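Local structure of protein Amuc_1100 (Akkermansia muciniphila, 6KNY) at residues 201-206 and 269-274; 148-153 and 172-177. The protein is of unknown function but is probably anchored in the membrane by a transmembrane helix, which the crystallised form lacks. All coordinates share one frame; numbering follows the deposited sequence. Where two conformers were deposited one is given.

Contact 1. Residues 201-206 and 269-274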
ATOM      1  N   PHE A 201      -7.425   2.137   4.083  1.00 24.34           N
ATOM      2  CA  PHE A 201      -6.761   3.244   3.392  1.00 26.19           C
ATOM      3  C   PHE A 201      -7.759   4.379   3.255  1.00 26.60           C
ATOM      4  O   PHE A 201      -8.874   4.173   2.755  1.00 29.47           O
ATOM      5  CB  PHE A 201      -6.272   2.844   1.996  1.00 25.31           C
ATOM      6  CG  PHE A 201      -5.090   1.917   1.997  1.00 25.31           C
ATOM      7  CD1 PHE A 201      -3.796   2.420   1.986  1.00 23.93           C
ATOM      8  CD2 PHE A 201      -5.274   0.531   1.959  1.00 26.20           C
ATOM      9  CE1 PHE A 201      -2.699   1.560   1.966  1.00 25.71           C
ATOM     10  CE2 PHE A 201      -4.184  -0.326   1.934  1.00 23.36           C
ATOM     11  CZ  PHE A 201      -2.901   0.184   1.928  1.00 25.09           C
ATOM     12  N   THR A 202      -7.375   5.564   3.701  1.00 25.98           N
ATOM     13  CA  THR A 202      -8.257   6.707   3.579  1.00 26.23           C
ATOM     14  C   THR A 202      -7.652   7.672   2.570  1.00 24.77           C
ATOM     15  O   THR A 202      -6.433   7.715   2.390  1.00 24.26           O
ATOM     16  CB  THR A 202      -8.494   7.363   4.949  1.00 29.50           C
ATOM     17  OG1 THR A 202      -9.548   8.334   4.830  1.00 36.77           O
ATOM     18  CG2 THR A 202      -7.222   8.043   5.451  1.00 27.18           C
ATOM     19  N   VAL A 203      -8.511   8.389   1.853  1.00 24.71           N
ATOM     20  CA  VAL A 203      -8.075   9.191   0.711  1.00 23.60           C
ATOM     21  C   VAL A 203      -7.804  10.606   1.202  1.00 21.76           C
ATOM     22  O   VAL A 203      -8.730  11.334   1.575  1.00 24.82           O
ATOM     23  CB  VAL A 203      -9.110   9.186  -0.421  1.00 25.52           C
ATOM     24  CG1 VAL A 203      -8.706  10.179  -1.516  1.00 28.33           C
ATOM     25  CG2 VAL A 203      -9.261   7.785  -1.001  1.00 27.83           C
ATOM     26  N   ASN A 204      -6.530  10.988   1.219  1.00 19.32           N
ATOM     27  CA  ASN A 204      -6.165  12.363   1.520  1.00 20.09           C
ATOM     28  C   ASN A 204      -6.457  13.276   0.335  1.00 20.77           C
ATOM     29  O   ASN A 204      -7.034  14.357   0.503  1.00 22.63           O
ATOM     30  CB  ASN A 204      -4.695  12.433   1.914  1.00 22.35           C
ATOM     31  CG  ASN A 204      -4.249  13.834   2.226  1.00 24.83           C
ATOM     32  OD1 ASN A 204      -4.832  14.512   3.086  1.00 27.89           O
ATOM     33  ND2 ASN A 204      -3.224  14.288   1.524  1.00 24.03           N
ATOM     34  N   SER A 205      -6.074  12.863  -0.873  1.00 20.75           N
ATOM     35  CA  SER A 205      -6.337  13.677  -2.056  1.00 23.57           C
ATOM     36  C   SER A 205      -6.202  12.785  -3.279  1.00 23.00           C
ATOM     37  O   SER A 205      -5.615  11.705  -3.210  1.00 23.25           O
ATOM     38  CB  SER A 205      -5.389  14.882  -2.150  1.00 23.80           C
ATOM     39  OG  SER A 205      -4.062  14.474  -2.419  1.00 30.26           O
ATOM     40  N   ILE A 206      -6.754  13.246  -4.401  1.00 23.29           N
ATOM     41  CA  ILE A 206      -6.679  12.496  -5.654  1.00 24.45           C
ATOM     42  C   ILE A 206      -6.681  13.483  -6.817  1.00 25.92           C
ATOM     43  O   ILE A 206      -7.322  14.534  -6.746  1.00 24.71           O
ATOM     44  CB  ILE A 206      -7.827  11.474  -5.788  1.00 24.89           C
ATOM     45  CG1 ILE A 206      -7.612  10.609  -7.050  1.00 25.95           C
ATOM     46  CG2 ILE A 206      -9.209  12.163  -5.790  1.00 24.39           C
ATOM     47  CD1 ILE A 206      -8.473   9.353  -7.078  1.00 26.71           C
ATOM     48  N   VAL A 269      -3.169   9.335  -6.434  1.00 25.35           N
ATOM     49  CA  VAL A 269      -3.858   9.408  -5.168  1.00 28.03           C
ATOM     50  C   VAL A 269      -2.932   9.374  -3.961  1.00 27.74           C
ATOM     51  O   VAL A 269      -1.974   8.651  -3.951  1.00 24.65           O
ATOM     52  CB  VAL A 269      -4.940   8.317  -5.058  1.00 31.37           C
ATOM     53  CG1 VAL A 269      -4.344   6.944  -5.151  1.00 35.91           C
ATOM     54  CG2 VAL A 269      -5.684   8.442  -3.762  1.00 34.14           C
ATOM     55  N   SER A 270      -3.272  10.237  -3.010  0.60 26.05           N
ATOM     56  CA  SER A 270      -2.562  10.335  -1.742  0.60 25.29           C
ATOM     57  C   SER A 270      -3.393   9.613  -0.693  0.60 24.17           C
ATOM     58  O   SER A 270      -4.568   9.946  -0.496  0.60 22.13           O
ATOM     59  CB  SER A 270      -2.355  11.801  -1.367  0.60 25.92           C
ATOM     60  OG  SER A 270      -1.627  11.936  -0.172  0.60 28.31           O
ATOM     61  N   LEU A 271      -2.792   8.629  -0.025  1.00 23.73           N
ATOM     62  CA  LEU A 271      -3.514   7.804   0.922  1.00 24.56           C
ATOM     63  C   LEU A 271      -2.880   7.901   2.299  1.00 25.44           C
ATOM     64  O   LEU A 271      -1.681   8.175   2.438  1.00 25.24           O
ATOM     65  CB  LEU A 271      -3.526   6.353   0.451  1.00 23.93           C
ATOM     66  CG  LEU A 271      -4.155   6.147  -0.937  1.00 25.39           C
ATOM     67  CD1 LEU A 271      -3.739   4.801  -1.503  1.00 26.33           C
ATOM     68  CD2 LEU A 271      -5.673   6.244  -0.870  1.00 26.29           C
ATOM     69  N   ASN A 272      -3.705   7.707   3.323  1.00 23.48           N
ATOM     70  CA  ASN A 272      -3.221   7.425   4.668  1.00 25.30           C
ATOM     71  C   ASN A 272      -3.733   6.046   5.049  1.00 24.31           C
ATOM     72  O   ASN A 272      -4.948   5.837   5.153  1.00 21.84           O
ATOM     73  CB  ASN A 272      -3.675   8.481   5.667  1.00 30.12           C
ATOM     74  CG  ASN A 272      -2.962   9.823   5.464  1.00 34.77           C
ATOM     75  OD1 ASN A 272      -1.801   9.994   5.828  1.00 38.57           O
ATOM     76  ND2 ASN A 272      -3.671  10.781   4.903  1.00 36.87           N
ATOM     77  N   LEU A 273      -2.804   5.102   5.201  1.00 23.40           N
ATOM     78  CA  LEU A 273      -3.107   3.807   5.798  1.00 21.51           C
ATOM     79  C   LEU A 273      -3.290   4.002   7.297  1.00 19.50           C
ATOM     80  O   LEU A 273      -2.418   4.567   7.964  1.00 19.75           O
ATOM     81  CB  LEU A 273      -1.967   2.829   5.517  1.00 21.64           C
ATOM     82  CG  LEU A 273      -1.971   1.465   6.222  1.00 23.18           C
ATOM     83  CD1 LEU A 273      -3.183   0.634   5.793  1.00 22.30           C
ATOM     84  CD2 LEU A 273      -0.626   0.723   5.985  1.00 26.95           C
ATOM     85  N   VAL A 274      -4.410   3.542   7.837  1.00 20.39           N
ATOM     86  CA  VAL A 274      -4.732   3.783   9.241  1.00 22.12           C
ATOM     87  C   VAL A 274      -4.249   2.582  10.054  1.00 24.06           C
ATOM     88  O   VAL A 274      -4.780   1.475   9.909  1.00 26.52           O
ATOM     89  CB  VAL A 274      -6.236   4.031   9.416  1.00 20.55           C
ATOM     90  CG1 VAL A 274      -6.597   4.216  10.885  1.00 21.21           C
ATOM     91  CG2 VAL A 274      -6.658   5.258   8.569  1.00 20.67           C
TER
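Phe201 meets Leu273 in a non-hydrogen-bonded antiparallel pair. The methyl CD1 of Leu273 sits over the centre of the Phe201 ring, 3.9 Å from its centroid and 12° off the ring normal, a CH-pi contact. The CG of Phe201 lies beside its own backbone N (chi1 -72°), which turns one ring face to Leu273 CD1, and ring atom CE1 also touches Leu273 CB. Leu130 of helix 117-134 touches the Phe201 side chain. Thr202 pairs with Asn272: Thr202 N donates to Asn272 O at 2.8 Å, and Asn272 N to Thr202 O at 2.9 Å. On their shared face, methyl CG2 of Thr202 rests against Asn272 CB at 3.6 Å. Val203 points to the same face as Phe201, and its CG2 lies 3.9 Å from Leu271 CD2. Asn204 and Ser205 both face Ser270, a classic beta bulge. Asn204 N donates to Ser270 O at 2.8 Å with a bent angle of 136°, and Ser205 N adds a weak bond to the same oxygen. Asn204 ND2 also reaches Ser270 OG in a weak bond. Ser205 O accepts from Ser270 N at 2.8 Å. Ile206 closes the contact with CG1 at 4.0 Å from Val269 CB. The chemistry is two-sided. Apolar groups pack on the face of Phe201 and Leu273, while the face of Asn272 and Ser270 is largely polar, and Ser270 O takes one short and one weak N-H bond.

Contact 2. Residues 148-153 and 172-177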
ATOM      1  N   PRO A 148       6.642   7.850   1.935  1.00 25.39           N
ATOM      2  CA  PRO A 148       7.525   8.568   2.868  1.00 24.68           C
ATOM      3  C   PRO A 148       7.887   7.700   4.065  1.00 24.53           C
ATOM      4  O   PRO A 148       7.098   6.867   4.515  1.00 24.28           O
ATOM      5  CB  PRO A 148       6.690   9.783   3.299  1.00 26.73           C
ATOM      6  CG  PRO A 148       5.666   9.986   2.186  1.00 27.78           C
ATOM      7  CD  PRO A 148       5.419   8.599   1.601  1.00 26.31           C
ATOM      8  N   GLN A 149       9.096   7.897   4.584  1.00 24.82           N
ATOM      9  CA  GLN A 149       9.518   7.133   5.756  1.00 25.46           C
ATOM     10  C   GLN A 149       8.739   7.579   6.976  1.00 24.96           C
ATOM     11  O   GLN A 149       8.426   8.761   7.134  1.00 28.29           O
ATOM     12  CB  GLN A 149      11.016   7.306   6.022  1.00 26.59           C
ATOM     13  CG  GLN A 149      11.898   6.689   4.952  1.00 31.62           C
ATOM     14  CD  GLN A 149      13.370   6.981   5.169  1.00 33.98           C
ATOM     15  OE1 GLN A 149      13.790   7.340   6.274  1.00 39.90           O
ATOM     16  NE2 GLN A 149      14.161   6.862   4.104  1.00 31.02           N
ATOM     17  N   LEU A 150       8.447   6.623   7.850  1.00 24.08           N
ATOM     18  CA  LEU A 150       7.825   6.896   9.123  1.00 24.37           C
ATOM     19  C   LEU A 150       8.860   7.403  10.115  1.00 26.84           C
ATOM     20  O   LEU A 150      10.046   7.102   9.992  1.00 25.29           O
ATOM     21  CB  LEU A 150       7.171   5.626   9.664  1.00 27.02           C
ATOM     22  CG  LEU A 150       6.088   5.009   8.782  1.00 28.13           C
ATOM     23  CD1 LEU A 150       5.634   3.656   9.366  1.00 32.02           C
ATOM     24  CD2 LEU A 150       4.918   5.981   8.652  1.00 29.23           C
ATOM     25  N   PRO A 151       8.423   8.129  11.149  1.00 29.04           N
ATOM     26  CA  PRO A 151       9.377   8.561  12.192  1.00 31.57           C
ATOM     27  C   PRO A 151      10.154   7.413  12.826  1.00 31.44           C
ATOM     28  O   PRO A 151      11.346   7.581  13.103  1.00 31.41           O
ATOM     29  CB  PRO A 151       8.473   9.272  13.211  1.00 29.12           C
ATOM     30  CG  PRO A 151       7.339   9.803  12.360  1.00 30.45           C
ATOM     31  CD  PRO A 151       7.083   8.712  11.343  1.00 28.40           C
ATOM     32  N   ILE A 152       9.544   6.239  13.020  1.00 27.13           N
ATOM     33  CA  ILE A 152      10.276   5.116  13.607  1.00 29.21           C
ATOM     34  C   ILE A 152      11.421   4.628  12.720  1.00 30.68           C
ATOM     35  O   ILE A 152      12.304   3.917  13.201  1.00 31.30           O
ATOM     36  CB  ILE A 152       9.315   3.952  13.923  1.00 31.59           C
ATOM     37  CG1 ILE A 152       9.953   2.939  14.892  1.00 32.37           C
ATOM     38  CG2 ILE A 152       8.873   3.272  12.634  1.00 33.85           C
ATOM     39  CD1 ILE A 152       9.030   1.797  15.240  1.00 37.67           C
ATOM     40  N   GLU A 153      11.461   4.999  11.436  1.00 34.26           N
ATOM     41  CA  GLU A 153      12.518   4.464  10.584  1.00 35.30           C
ATOM     42  C   GLU A 153      13.853   5.169  10.768  1.00 43.51           C
ATOM     43  O   GLU A 153      14.891   4.599  10.407  1.00 57.38           O
ATOM     44  CB  GLU A 153      12.115   4.536   9.123  1.00 30.18           C
ATOM     45  CG  GLU A 153      11.041   3.558   8.795  1.00 28.14           C
ATOM     46  CD  GLU A 153      10.591   3.693   7.370  1.00 26.01           C
ATOM     47  OE1 GLU A 153      11.413   3.465   6.462  1.00 25.62           O
ATOM     48  OE2 GLU A 153       9.408   3.996   7.168  1.00 24.38           O
ATOM     49  N   PRO A 172      -1.473   7.328  11.226  1.00 22.18           N
ATOM     50  CA  PRO A 172      -1.633   7.308   9.771  1.00 22.07           C
ATOM     51  C   PRO A 172      -0.294   7.058   9.109  1.00 22.97           C
ATOM     52  O   PRO A 172       0.737   7.578   9.546  1.00 26.68           O
ATOM     53  CB  PRO A 172      -2.132   8.726   9.449  1.00 23.16           C
ATOM     54  CG  PRO A 172      -1.435   9.591  10.502  1.00 23.59           C
ATOM     55  CD  PRO A 172      -1.346   8.694  11.771  1.00 22.42           C
ATOM     56  N   MET A 173      -0.312   6.302   8.014  1.00 21.98           N
ATOM     57  CA  MET A 173       0.922   6.021   7.282  1.00 21.77           C
ATOM     58  C   MET A 173       0.783   6.482   5.839  1.00 21.55           C
ATOM     59  O   MET A 173       0.007   5.883   5.075  1.00 23.88           O
ATOM     60  CB  MET A 173       1.261   4.533   7.357  1.00 24.06           C
ATOM     61  CG  MET A 173       1.451   4.055   8.809  1.00 27.61           C
ATOM     62  SD  MET A 173       1.885   2.313   8.884  1.00 29.06           S
ATOM     63  CE  MET A 173       2.089   2.050  10.658  1.00 27.96           C
ATOM     64  N   PRO A 174       1.512   7.517   5.405  1.00 21.37           N
ATOM     65  CA  PRO A 174       1.254   8.108   4.083  1.00 21.28           C
ATOM     66  C   PRO A 174       1.838   7.281   2.954  1.00 21.94           C
ATOM     67  O   PRO A 174       2.862   6.607   3.112  1.00 22.42           O
ATOM     68  CB  PRO A 174       1.940   9.477   4.168  1.00 21.06           C
ATOM     69  CG  PRO A 174       3.082   9.234   5.117  1.00 22.22           C
ATOM     70  CD  PRO A 174       2.578   8.227   6.137  1.00 21.08           C
ATOM     71  N   LEU A 175       1.152   7.323   1.809  1.00 23.01           N
ATOM     72  CA  LEU A 175       1.735   6.875   0.553  1.00 25.01           C
ATOM     73  C   LEU A 175       0.988   7.509  -0.610  1.00 23.75           C
ATOM     74  O   LEU A 175      -0.139   8.002  -0.467  1.00 21.88           O
ATOM     75  CB  LEU A 175       1.708   5.351   0.429  1.00 26.02           C
ATOM     76  CG  LEU A 175       0.338   4.699   0.349  1.00 26.34           C
ATOM     77  CD1 LEU A 175       0.408   3.509  -0.625  1.00 26.57           C
ATOM     78  CD2 LEU A 175      -0.096   4.234   1.761  1.00 31.74           C
ATOM     79  N   GLU A 176       1.622   7.454  -1.777  1.00 24.99           N
ATOM     80  CA  GLU A 176       1.036   7.939  -3.018  1.00 29.10           C
ATOM     81  C   GLU A 176       1.148   6.841  -4.056  1.00 24.71           C
ATOM     82  O   GLU A 176       2.184   6.181  -4.152  1.00 26.40           O
ATOM     83  CB  GLU A 176       1.767   9.178  -3.563  1.00 32.76           C
ATOM     84  CG  GLU A 176       1.931  10.337  -2.607  1.00 41.75           C
ATOM     85  CD  GLU A 176       2.701  11.491  -3.267  1.00 47.93           C
ATOM     86  OE1 GLU A 176       2.806  11.509  -4.515  1.00 49.94           O
ATOM     87  OE2 GLU A 176       3.219  12.362  -2.536  1.00 50.58           O
ATOM     88  N   ILE A 177       0.112   6.678  -4.861  1.00 26.07           N
ATOM     89  CA  ILE A 177       0.151   5.751  -5.981  1.00 28.01           C
ATOM     90  C   ILE A 177      -0.301   6.489  -7.233  1.00 30.47           C
ATOM     91  O   ILE A 177      -1.293   7.229  -7.208  1.00 29.70           O
ATOM     92  CB  ILE A 177      -0.717   4.508  -5.733  1.00 31.92           C
ATOM     93  CG1 ILE A 177      -0.314   3.844  -4.409  1.00 33.08           C
ATOM     94  CG2 ILE A 177      -0.592   3.541  -6.901  1.00 32.14           C
ATOM     95  CD1 ILE A 177      -1.000   2.515  -4.152  1.00 37.43           C
TER
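The loop that follows strand 141-146 runs on along the edge of strand 170-181, and this contact is where Pro148 and Leu150 of that loop pack on Met173 and Pro174 of the strand. The side-chain contacts are apolar, and the two segments share no hydrogen bond. Pro148 and Pro174 have no N-H to give. Leu150 points its side chain at the strand and divides it between two partners. Its CD2 lies 4.0 Å from Met173 CG and 4.1 Å from Pro174 CD. Its CD1 touches the far end of the methionine, 4.0 Å from Met173 SD and close to CE. The methionine chain is extended beyond CG (chi2 -179°, chi3 178°), which lays its length across the leucine at about a right angle. Both leucine methyls can therefore find a partner along it. Pro148 and Pro174 meet ring to ring, with their CG atoms 4.0 Å apart. Pro148 CD also rests 3.6 Å from Pro174 O, a packing contact.

The loop is fixed from its own side. Leu150 N donates to Glu153 OE2 at 2.9 Å with a nearly straight angle of 170°, and it comes from above the carboxylate plane. Glu153 N in turn bonds Leu150 O at 2.9 Å, so the glutamate holds both backbone polar atoms of Leu150. With an alanine in place of Leu150, both methyls are lost, which would probably leave Met173 SD and CG and Pro174 CD without their apolar partner on the loop side. Arg147 forms a salt bridge with Glu153 OE2, and Tyr107 bonds its OE1. Helix 117-134 borders the contact, with Thr119 touching both Leu150 and Met173. Strand 265-276 lies along the other edge of strand 170-181.

How the contacts relate
Strands 170-181 and 265-276 are neighbours in one mixed sheet, and they join the two contacts. The centres of contact 1 and contact 2 are about 11 Å apart. Two probable backbone hydrogen bonds connect them directly, Leu273 O to Met173 N at 2.7 Å and Leu271 N to Leu175 O at 2.8 Å. Side chains also meet: Phe201 CE1 packs 3.7 Å from Leu175 CD2. Contact 1 adds strand 201-210, at one edge of the sheet, while contact 2 runs a loop along the edge of strand 170-181. Helix 117-134 touches both. Both segments of contact 2 precede those of contact 1 in sequence.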